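Local structure of enolase-phosphatase E1 (Saccharomyces cerevisiae, 2G80) at residues Phe80-Asp83 with Gln87-Ala90; Phe53-Asn58 with Ser119-Ala124; Gln191-Ile196 with Leu217-Gly222. The protein probably enolises a 2,3-diketo-5-methylthiopentyl phosphate and then dephosphorylates it to an acireductone in methionine salvage, as a magnesium-dependent hydrolase of the HAD superfamily. All blocks are in the same frame, centred on the assembly; numbering follows the deposited sequence.

Interaction 1 of 3, residues Phe80-Asp83 with Gln87-Ala90; sequences FHID and QLQA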
loop_
_atom_site.group_PDB
_atom_site.type_symbol
_atom_site.label_atom_id
_atom_site.label_comp_id
_atom_site.label_asym_id
_atom_site.label_seq_id
_atom_site.Cartn_x
_atom_site.Cartn_y
_atom_site.Cartn_z
ATOM N N PHE A 80 -14.479 -12.879 -13.891
ATOM C CA PHE A 80 -15.153 -13.452 -12.716
ATOM C C PHE A 80 -15.924 -14.704 -13.121
ATOM O O PHE A 80 -16.204 -15.536 -12.258
ATOM C CB PHE A 80 -16.107 -12.466 -12.044
ATOM C CG PHE A 80 -15.423 -11.364 -11.327
ATOM C CD1 PHE A 80 -14.747 -11.628 -10.122
ATOM C CD2 PHE A 80 -15.441 -10.060 -11.821
ATOM C CE1 PHE A 80 -14.110 -10.608 -9.412
ATOM C CE2 PHE A 80 -14.825 -9.033 -11.131
ATOM C CZ PHE A 80 -14.142 -9.306 -9.910
ATOM N N HIS A 81 -16.262 -14.821 -14.413
ATOM C CA HIS A 81 -17.011 -15.948 -14.991
ATOM C C HIS A 81 -18.435 -16.118 -14.458
ATOM O O HIS A 81 -18.925 -17.245 -14.336
ATOM C CB HIS A 81 -16.200 -17.284 -14.929
ATOM C CG HIS A 81 -14.835 -17.164 -15.521
ATOM N ND1 HIS A 81 -14.630 -16.959 -16.869
ATOM C CD2 HIS A 81 -13.613 -17.147 -14.946
ATOM C CE1 HIS A 81 -13.333 -16.844 -17.098
ATOM N NE2 HIS A 81 -12.694 -16.973 -15.950
ATOM N N ILE A 82 -19.089 -14.990 -14.179
ATOM C CA ILE A 82 -20.481 -14.923 -13.722
ATOM C C ILE A 82 -21.227 -14.008 -14.706
ATOM O O ILE A 82 -20.973 -12.801 -14.745
ATOM C CB ILE A 82 -20.617 -14.329 -12.304
ATOM C CG1 ILE A 82 -19.815 -15.140 -11.290
ATOM C CG2 ILE A 82 -22.117 -14.256 -11.911
ATOM C CD1 ILE A 82 -19.687 -14.462 -9.930
ATOM N N ASP A 83 -22.144 -14.590 -15.469
ATOM C CA ASP A 83 -22.915 -13.886 -16.488
ATOM C C ASP A 83 -24.097 -13.088 -15.950
ATOM O O ASP A 83 -24.391 -12.009 -16.496
ATOM C CB ASP A 83 -23.395 -14.868 -17.565
ATOM C CG ASP A 83 -22.237 -15.584 -18.276
ATOM O OD1 ASP A 83 -21.071 -15.123 -18.187
ATOM O OD2 ASP A 83 -22.499 -16.624 -18.919
ATOM N N GLN A 87 -26.014 -11.581 -9.727
ATOM C CA GLN A 87 -25.055 -12.485 -9.072
ATOM C C GLN A 87 -23.654 -11.917 -9.095
ATOM O O GLN A 87 -22.944 -12.027 -8.095
ATOM C CB GLN A 87 -24.999 -13.852 -9.737
ATOM C CG GLN A 87 -26.265 -14.655 -9.645
ATOM C CD GLN A 87 -26.141 -15.986 -10.381
ATOM O OE1 GLN A 87 -25.032 -16.404 -10.772
ATOM N NE2 GLN A 87 -27.280 -16.657 -10.584
ATOM N N LEU A 88 -23.254 -11.343 -10.235
ATOM C CA LEU A 88 -21.923 -10.700 -10.336
ATOM C C LEU A 88 -21.766 -9.510 -9.363
ATOM O O LEU A 88 -20.741 -9.375 -8.699
ATOM C CB LEU A 88 -21.605 -10.267 -11.769
ATOM C CG LEU A 88 -20.264 -9.567 -12.002
ATOM C CD1 LEU A 88 -19.107 -10.427 -11.554
ATOM C CD2 LEU A 88 -20.125 -9.204 -13.481
ATOM N N GLN A 89 -22.788 -8.668 -9.283
ATOM C CA GLN A 89 -22.778 -7.526 -8.382
ATOM C C GLN A 89 -22.637 -8.029 -6.945
ATOM O O GLN A 89 -21.700 -7.628 -6.247
ATOM C CB GLN A 89 -24.025 -6.650 -8.551
ATOM C CG GLN A 89 -23.999 -5.389 -7.688
ATOM C CD GLN A 89 -25.196 -4.483 -7.910
ATOM O OE1 GLN A 89 -25.482 -4.090 -9.037
ATOM N NE2 GLN A 89 -25.880 -4.111 -6.814
ATOM N N ALA A 90 -23.527 -8.936 -6.544
ATOM C CA ALA A 90 -23.499 -9.537 -5.199
ATOM C C ALA A 90 -22.160 -10.233 -4.848
ATOM O O ALA A 90 -21.655 -10.086 -3.727
ATOM C CB ALA A 90 -24.680 -10.519 -5.027
#
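The backbones come within 5.6 Å between Ile-82 CA and Leu-88 CA, where the loop 80-83 that follows helix 72-78 lies against the start of helix 85-97. His-81, with positive phi, turns the chain; Phe-80 before it and Ile-82 after it both point CB toward helix 85-97, while His-81 points away. Ile-82 works through its short branch: CG1 is anti to the carbonyl carbon (chi1 -58°), which leaves CG2 anti to the backbone N and facing the helix. There CG2 lies 3.5 Å from Leu-88 N and 3.6 Å from Gln-87 CB, a methyl set against the helix backbone itself. The same CG2 is 4.0 Å from Leu-88 CB. The Leu-88 and Phe-80 side chains cross at about a right angle, and Leu-88 CD1 is 3.7 Å from Phe-80 CB and meets the near part of the ring obliquely. The rest of the phenyl group continues among Ile-92 and Leu-95 of helix 85-97 and Ile-104 and Leu-108 of helix 103-118, a setting suited to a large apolar group. Gln-87 lines the outer margin with its aliphatic CB, while Asn-84 OD1 takes the hydrogen bond of Gln-87 N. No hydrogen bond joins the two segments, so this part of the helical cap rests on van der Waals packing and on partial burial of the Ile-82, Leu-88 and Phe-80 apolar surface.

Interaction 2 of 3, residues Phe53-Asn58 with Ser119-Ala124; sequences FPYFTN and SGQIKA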
loop_
_atom_site.group_PDB
_atom_site.type_symbol
_atom_site.label_atom_id
_atom_site.label_comp_id
_atom_site.label_asym_id
_atom_site.label_seq_id
_atom_site.Cartn_x
_atom_site.Cartn_y
_atom_site.Cartn_z
ATOM N N PHE A 53 -12.272 1.177 0.094
ATOM C CA PHE A 53 -13.289 0.124 -0.046
ATOM C C PHE A 53 -14.692 0.685 -0.307
ATOM O O PHE A 53 -15.329 0.255 -1.303
ATOM C CB PHE A 53 -13.190 -0.876 1.129
ATOM C CG PHE A 53 -12.068 -1.898 1.010
ATOM C CD1 PHE A 53 -11.019 -1.799 0.071
ATOM C CD2 PHE A 53 -12.038 -2.959 1.917
ATOM C CE1 PHE A 53 -10.003 -2.782 0.002
ATOM C CE2 PHE A 53 -11.025 -3.930 1.870
ATOM C CZ PHE A 53 -9.996 -3.830 0.902
ATOM N N PRO A 54 -15.177 1.646 0.531
ATOM C CA PRO A 54 -16.487 2.312 0.276
ATOM C C PRO A 54 -16.579 3.032 -1.058
ATOM O O PRO A 54 -17.606 2.967 -1.715
ATOM C CB PRO A 54 -16.611 3.305 1.439
ATOM C CG PRO A 54 -15.792 2.706 2.495
ATOM C CD PRO A 54 -14.616 2.110 1.816
ATOM N N TYR A 55 -15.505 3.713 -1.454
ATOM C CA TYR A 55 -15.437 4.363 -2.759
ATOM C C TYR A 55 -15.695 3.317 -3.876
ATOM O O TYR A 55 -16.518 3.537 -4.790
ATOM C CB TYR A 55 -14.080 5.126 -2.967
ATOM C CG TYR A 55 -14.023 5.774 -4.303
ATOM C CD1 TYR A 55 -14.556 7.053 -4.504
ATOM C CD2 TYR A 55 -13.563 5.056 -5.433
ATOM C CE1 TYR A 55 -14.566 7.647 -5.819
ATOM C CE2 TYR A 55 -13.582 5.628 -6.721
ATOM C CZ TYR A 55 -14.075 6.921 -6.909
ATOM O OH TYR A 55 -14.101 7.488 -8.188
ATOM N N PHE A 56 -14.971 2.209 -3.801
ATOM C CA PHE A 56 -15.105 1.114 -4.766
ATOM C C PHE A 56 -16.493 0.441 -4.747
ATOM O O PHE A 56 -17.100 0.257 -5.822
ATOM C CB PHE A 56 -13.981 0.085 -4.558
ATOM C CG PHE A 56 -14.148 -1.156 -5.357
ATOM C CD1 PHE A 56 -13.834 -1.155 -6.710
ATOM C CD2 PHE A 56 -14.647 -2.333 -4.770
ATOM C CE1 PHE A 56 -13.989 -2.300 -7.468
ATOM C CE2 PHE A 56 -14.814 -3.488 -5.525
ATOM C CZ PHE A 56 -14.482 -3.468 -6.891
ATOM N N THR A 57 -16.982 0.078 -3.551
ATOM C CA THR A 57 -18.304 -0.573 -3.415
ATOM C C THR A 57 -19.463 0.342 -3.851
ATOM O O THR A 57 -20.459 -0.162 -4.394
ATOM C CB THR A 57 -18.558 -1.190 -2.009
ATOM O OG1 THR A 57 -18.535 -0.174 -1.002
ATOM C CG2 THR A 57 -17.515 -2.254 -1.679
ATOM N N ASN A 58 -19.346 1.663 -3.636
ATOM C CA ASN A 58 -20.359 2.615 -4.149
ATOM C C ASN A 58 -20.359 2.671 -5.690
ATOM O O ASN A 58 -21.400 2.906 -6.286
ATOM C CB ASN A 58 -20.169 4.034 -3.599
ATOM C CG ASN A 58 -20.319 4.124 -2.046
ATOM O OD1 ASN A 58 -20.852 3.215 -1.379
ATOM N ND2 ASN A 58 -19.793 5.219 -1.473
ATOM N N SER A 119 -9.580 11.782 -11.248
ATOM C CA SER A 119 -10.675 12.740 -11.163
ATOM C C SER A 119 -10.666 13.628 -9.893
ATOM O O SER A 119 -11.517 14.519 -9.773
ATOM C CB SER A 119 -12.023 12.011 -11.261
ATOM O OG SER A 119 -12.200 11.085 -10.216
ATOM N N GLY A 120 -9.745 13.381 -8.953
ATOM C CA GLY A 120 -9.655 14.148 -7.717
ATOM C C GLY A 120 -10.641 13.726 -6.660
ATOM O O GLY A 120 -10.773 14.415 -5.636
ATOM N N GLN A 121 -11.319 12.596 -6.865
ATOM C CA GLN A 121 -12.303 12.105 -5.890
ATOM C C GLN A 121 -11.671 11.450 -4.663
ATOM O O GLN A 121 -12.326 11.329 -3.641
ATOM C CB GLN A 121 -13.290 11.150 -6.543
ATOM C CG GLN A 121 -14.073 11.769 -7.704
ATOM C CD GLN A 121 -15.007 10.758 -8.373
ATOM O OE1 GLN A 121 -15.950 10.266 -7.746
ATOM N NE2 GLN A 121 -14.748 10.453 -9.651
ATOM N N ILE A 122 -10.413 11.023 -4.776
ATOM C CA ILE A 122 -9.675 10.404 -3.680
ATOM C C ILE A 122 -8.203 10.814 -3.748
ATOM O O ILE A 122 -7.633 11.004 -4.836
ATOM C CB ILE A 122 -9.839 8.828 -3.626
ATOM C CG1 ILE A 122 -9.650 8.178 -4.992
ATOM C CG2 ILE A 122 -11.257 8.452 -3.118
ATOM C CD1 ILE A 122 -9.718 6.635 -5.062
ATOM N N LYS A 123 -7.609 10.975 -2.563
ATOM C CA LYS A 123 -6.219 11.380 -2.394
ATOM C C LYS A 123 -5.650 10.571 -1.262
ATOM O O LYS A 123 -6.337 10.379 -0.268
ATOM C CB LYS A 123 -6.173 12.885 -2.093
ATOM C CG LYS A 123 -6.599 13.739 -3.310
ATOM C CD LYS A 123 -6.850 15.156 -2.979
ATOM C CE LYS A 123 -7.580 15.845 -4.125
ATOM N NZ LYS A 123 -7.888 17.247 -3.763
ATOM N N ALA A 124 -4.415 10.102 -1.395
ATOM C CA ALA A 124 -3.777 9.248 -0.359
ATOM C C ALA A 124 -3.222 10.115 0.793
ATOM O O ALA A 124 -2.314 10.935 0.575
ATOM C CB ALA A 124 -2.696 8.379 -0.966
#
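In the helical cap, helix 46-65 meets the connection after helix 103-118 through Tyr-55, Gln-121 and Ile-122, where the chain returns to the core. On the tyrosine, CG anti to the backbone N (chi1 180°) carries the ring across to the 119-124 connection. Ile-122 comes over one face, its CD1 4.2 Å above the Tyr-55 ring plane and displaced toward the rim, while Ile-122 CG2 lies 3.8 Å from Tyr-55 CD1. The path of the connection is set by a Schellman motif that ends helix 103-118: Gly-120 takes positive phi (81°), which a residue without a side chain adopts easily. Such helical caps, inserted after the first strand of the sheet, belong to the C1 type of HAD phosphatase. Gln-121 arrives at the ring's edge, its amide plane turned 72° from the ring, with OE1 in the ring plane and 3.4 Å from Tyr-55 OH. Tyrosine suits the place because its flat ring offers Ile-122 an apolar face while its hydroxyl end comes near a polar amide. With an alanine here, Ile-122 would probably lose the ring that its CG2 and CD1 pack on, and a gap would open beside it and Gln-121 CB. The amide has other partners: Gln-121 NE2 donates to Ser-119 OG at 2.7 Å, and Gln-121 OE1 receives a weak bond from Lys-59 NZ.

Interaction 3 of 3, residues Gln191-Ile196 with Leu217-Gly222; sequences QSYANI and LDAAAG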
loop_
_atom_site.group_PDB
_atom_site.type_symbol
_atom_site.label_atom_id
_atom_site.label_comp_id
_atom_site.label_asym_id
_atom_site.label_seq_id
_atom_site.Cartn_x
_atom_site.Cartn_y
_atom_site.Cartn_z
ATOM N N GLN A 191 12.770 -15.157 3.879
ATOM C CA GLN A 191 13.147 -15.344 2.471
ATOM C C GLN A 191 12.750 -14.187 1.584
ATOM O O GLN A 191 13.492 -13.850 0.644
ATOM C CB GLN A 191 12.526 -16.638 1.907
ATOM C CG GLN A 191 12.864 -16.980 0.430
ATOM C CD GLN A 191 14.343 -17.302 0.200
ATOM O OE1 GLN A 191 14.897 -18.209 0.842
ATOM N NE2 GLN A 191 14.980 -16.578 -0.741
ATOM N N SER A 192 11.559 -13.645 1.850
ATOM C CA SER A 192 11.044 -12.483 1.155
ATOM C C SER A 192 12.015 -11.307 1.280
ATOM O O SER A 192 12.261 -10.620 0.286
ATOM C CB SER A 192 9.649 -12.088 1.680
ATOM O OG SER A 192 8.768 -13.214 1.775
ATOM N N TYR A 193 12.591 -11.116 2.478
ATOM C CA TYR A 193 13.590 -10.034 2.711
ATOM C C TYR A 193 14.948 -10.320 2.040
ATOM O O TYR A 193 15.625 -9.411 1.628
ATOM C CB TYR A 193 13.719 -9.709 4.193
ATOM C CG TYR A 193 12.408 -9.185 4.690
ATOM C CD1 TYR A 193 12.086 -7.826 4.572
ATOM C CD2 TYR A 193 11.441 -10.056 5.208
ATOM C CE1 TYR A 193 10.855 -7.346 4.994
ATOM C CE2 TYR A 193 10.201 -9.591 5.611
ATOM C CZ TYR A 193 9.906 -8.234 5.520
ATOM O OH TYR A 193 8.675 -7.773 5.943
ATOM N N ALA A 194 15.304 -11.593 1.914
ATOM C CA ALA A 194 16.480 -11.996 1.153
ATOM C C ALA A 194 16.270 -11.659 -0.343
ATOM O O ALA A 194 17.212 -11.209 -1.016
ATOM C CB ALA A 194 16.785 -13.479 1.363
ATOM N N ASN A 195 15.043 -11.880 -0.838
ATOM C CA ASN A 195 14.658 -11.516 -2.201
ATOM C C ASN A 195 14.778 -10.012 -2.433
ATOM O O ASN A 195 15.327 -9.588 -3.445
ATOM C CB ASN A 195 13.242 -12.008 -2.571
ATOM C CG ASN A 195 13.105 -13.544 -2.571
ATOM O OD1 ASN A 195 14.079 -14.287 -2.753
ATOM N ND2 ASN A 195 11.881 -14.017 -2.372
ATOM N N ILE A 196 14.315 -9.204 -1.482
ATOM C CA ILE A 196 14.399 -7.722 -1.584
ATOM C C ILE A 196 15.851 -7.231 -1.520
ATOM O O ILE A 196 16.207 -6.308 -2.264
ATOM C CB ILE A 196 13.519 -7.027 -0.512
ATOM C CG1 ILE A 196 12.035 -7.314 -0.807
ATOM C CG2 ILE A 196 13.805 -5.449 -0.408
ATOM C CD1 ILE A 196 11.093 -6.879 0.307
ATOM N N LEU A 217 8.915 -7.153 11.015
ATOM C CA LEU A 217 10.224 -6.740 11.510
ATOM C C LEU A 217 11.050 -7.940 11.950
ATOM O O LEU A 217 12.245 -7.978 11.664
ATOM C CB LEU A 217 10.087 -5.717 12.647
ATOM C CG LEU A 217 9.435 -4.341 12.375
ATOM C CD1 LEU A 217 9.411 -3.578 13.665
ATOM C CD2 LEU A 217 10.133 -3.461 11.279
ATOM N N ASP A 218 10.414 -8.915 12.613
ATOM C CA ASP A 218 11.060 -10.179 13.017
ATOM C C ASP A 218 11.596 -10.955 11.803
ATOM O O ASP A 218 12.678 -11.516 11.866
ATOM C CB ASP A 218 10.078 -11.127 13.725
ATOM C CG ASP A 218 9.666 -10.679 15.118
ATOM O OD1 ASP A 218 10.232 -9.743 15.692
ATOM O OD2 ASP A 218 8.727 -11.297 15.653
ATOM N N ALA A 219 10.795 -11.038 10.740
ATOM C CA ALA A 219 11.190 -11.736 9.507
ATOM C C ALA A 219 12.421 -11.062 8.881
ATOM O O ALA A 219 13.385 -11.734 8.530
ATOM C CB ALA A 219 10.032 -11.780 8.529
ATOM N N ALA A 220 12.381 -9.734 8.814
ATOM C CA ALA A 220 13.467 -8.892 8.291
ATOM C C ALA A 220 14.759 -9.070 9.080
ATOM O O ALA A 220 15.828 -9.255 8.487
ATOM C CB ALA A 220 13.052 -7.415 8.289
ATOM N N ALA A 221 14.637 -9.064 10.418
ATOM C CA ALA A 221 15.770 -9.239 11.315
ATOM C C ALA A 221 16.497 -10.592 11.155
ATOM O O ALA A 221 17.674 -10.684 11.514
ATOM C CB ALA A 221 15.349 -9.001 12.778
ATOM N N GLY A 222 15.823 -11.606 10.599
ATOM C CA GLY A 222 16.438 -12.906 10.308
ATOM C C GLY A 222 17.547 -12.891 9.256
ATOM O O GLY A 222 18.389 -13.788 9.238
#
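This is a buried helix-to-helix contact in the Rossmann-like core of the HAD fold, made by Tyr-193 of helix 190-200 lying against Ala-219 and Ala-220 of helix 214-221. The two helices flank strand 207-211 in the chain, one leading into it and the other leaving it. Their backbones approach to 5.7 Å between Tyr-193 CA and Ala-220 CA, a closeness that the small alanines permit. Tyr-193 points its CB toward the neighbouring helix, and CG, anti to its own carbonyl carbon (chi1 -63°), lays the ring flat along the alanine surface. Ala-220 CB stands over the face in a CH-pi contact, 3.9 Å from the Tyr-193 ring centroid and only 14° off the ring normal. The backbone comes close as well: Ala-220 N is 3.7 Å from Tyr-193 CD2, over a face of the ring. Further along, Ala-219 CB reaches Tyr-193 CE2 at 3.7 Å in an oblique approach. Tyr-193 also meets Tyr-143 edge-to-face and Phe-209 at an inclined angle, in an aromatic cluster on the sheet, and a polar bond from Thr-190 OG1 to Ala-219 O reinforces the link to helix 214-221. The phenolic OH of Tyr-193 is satisfied by a hydrogen bond to the main-chain oxygen of Lys-187, a predicted substrate-binding residue. Tyrosine therefore combines two tasks in one side chain: its apolar face joins the helices by dispersion and CH-pi contacts, while its hydroxyl holds on to the Lys-187 backbone, which is consistent with a second-shell role beside the predicted substrate-binding lysine.

How the interactions relate
From the N terminus, the chain leaves the first core strand, 33-36, and enters helix 46-65, where interaction 2 opens. Before it closes, the chain passes through helices 72-78 and 85-97, and interaction 1 closes a short loop of three residues, where 80-83 meets the start of helix 85-97. After helix 103-118, interaction 2 is completed at 119-124, tying the cap's start to its exit. The chain then adds the remaining strands of the central sheet, and interaction 3 bridges the helices on the two sequence sides of strand 207-211. No contacts cross: interaction 1 lies within interaction 2, and interaction 3 follows both. The first two belong to the helical cap, interaction 3 to the core.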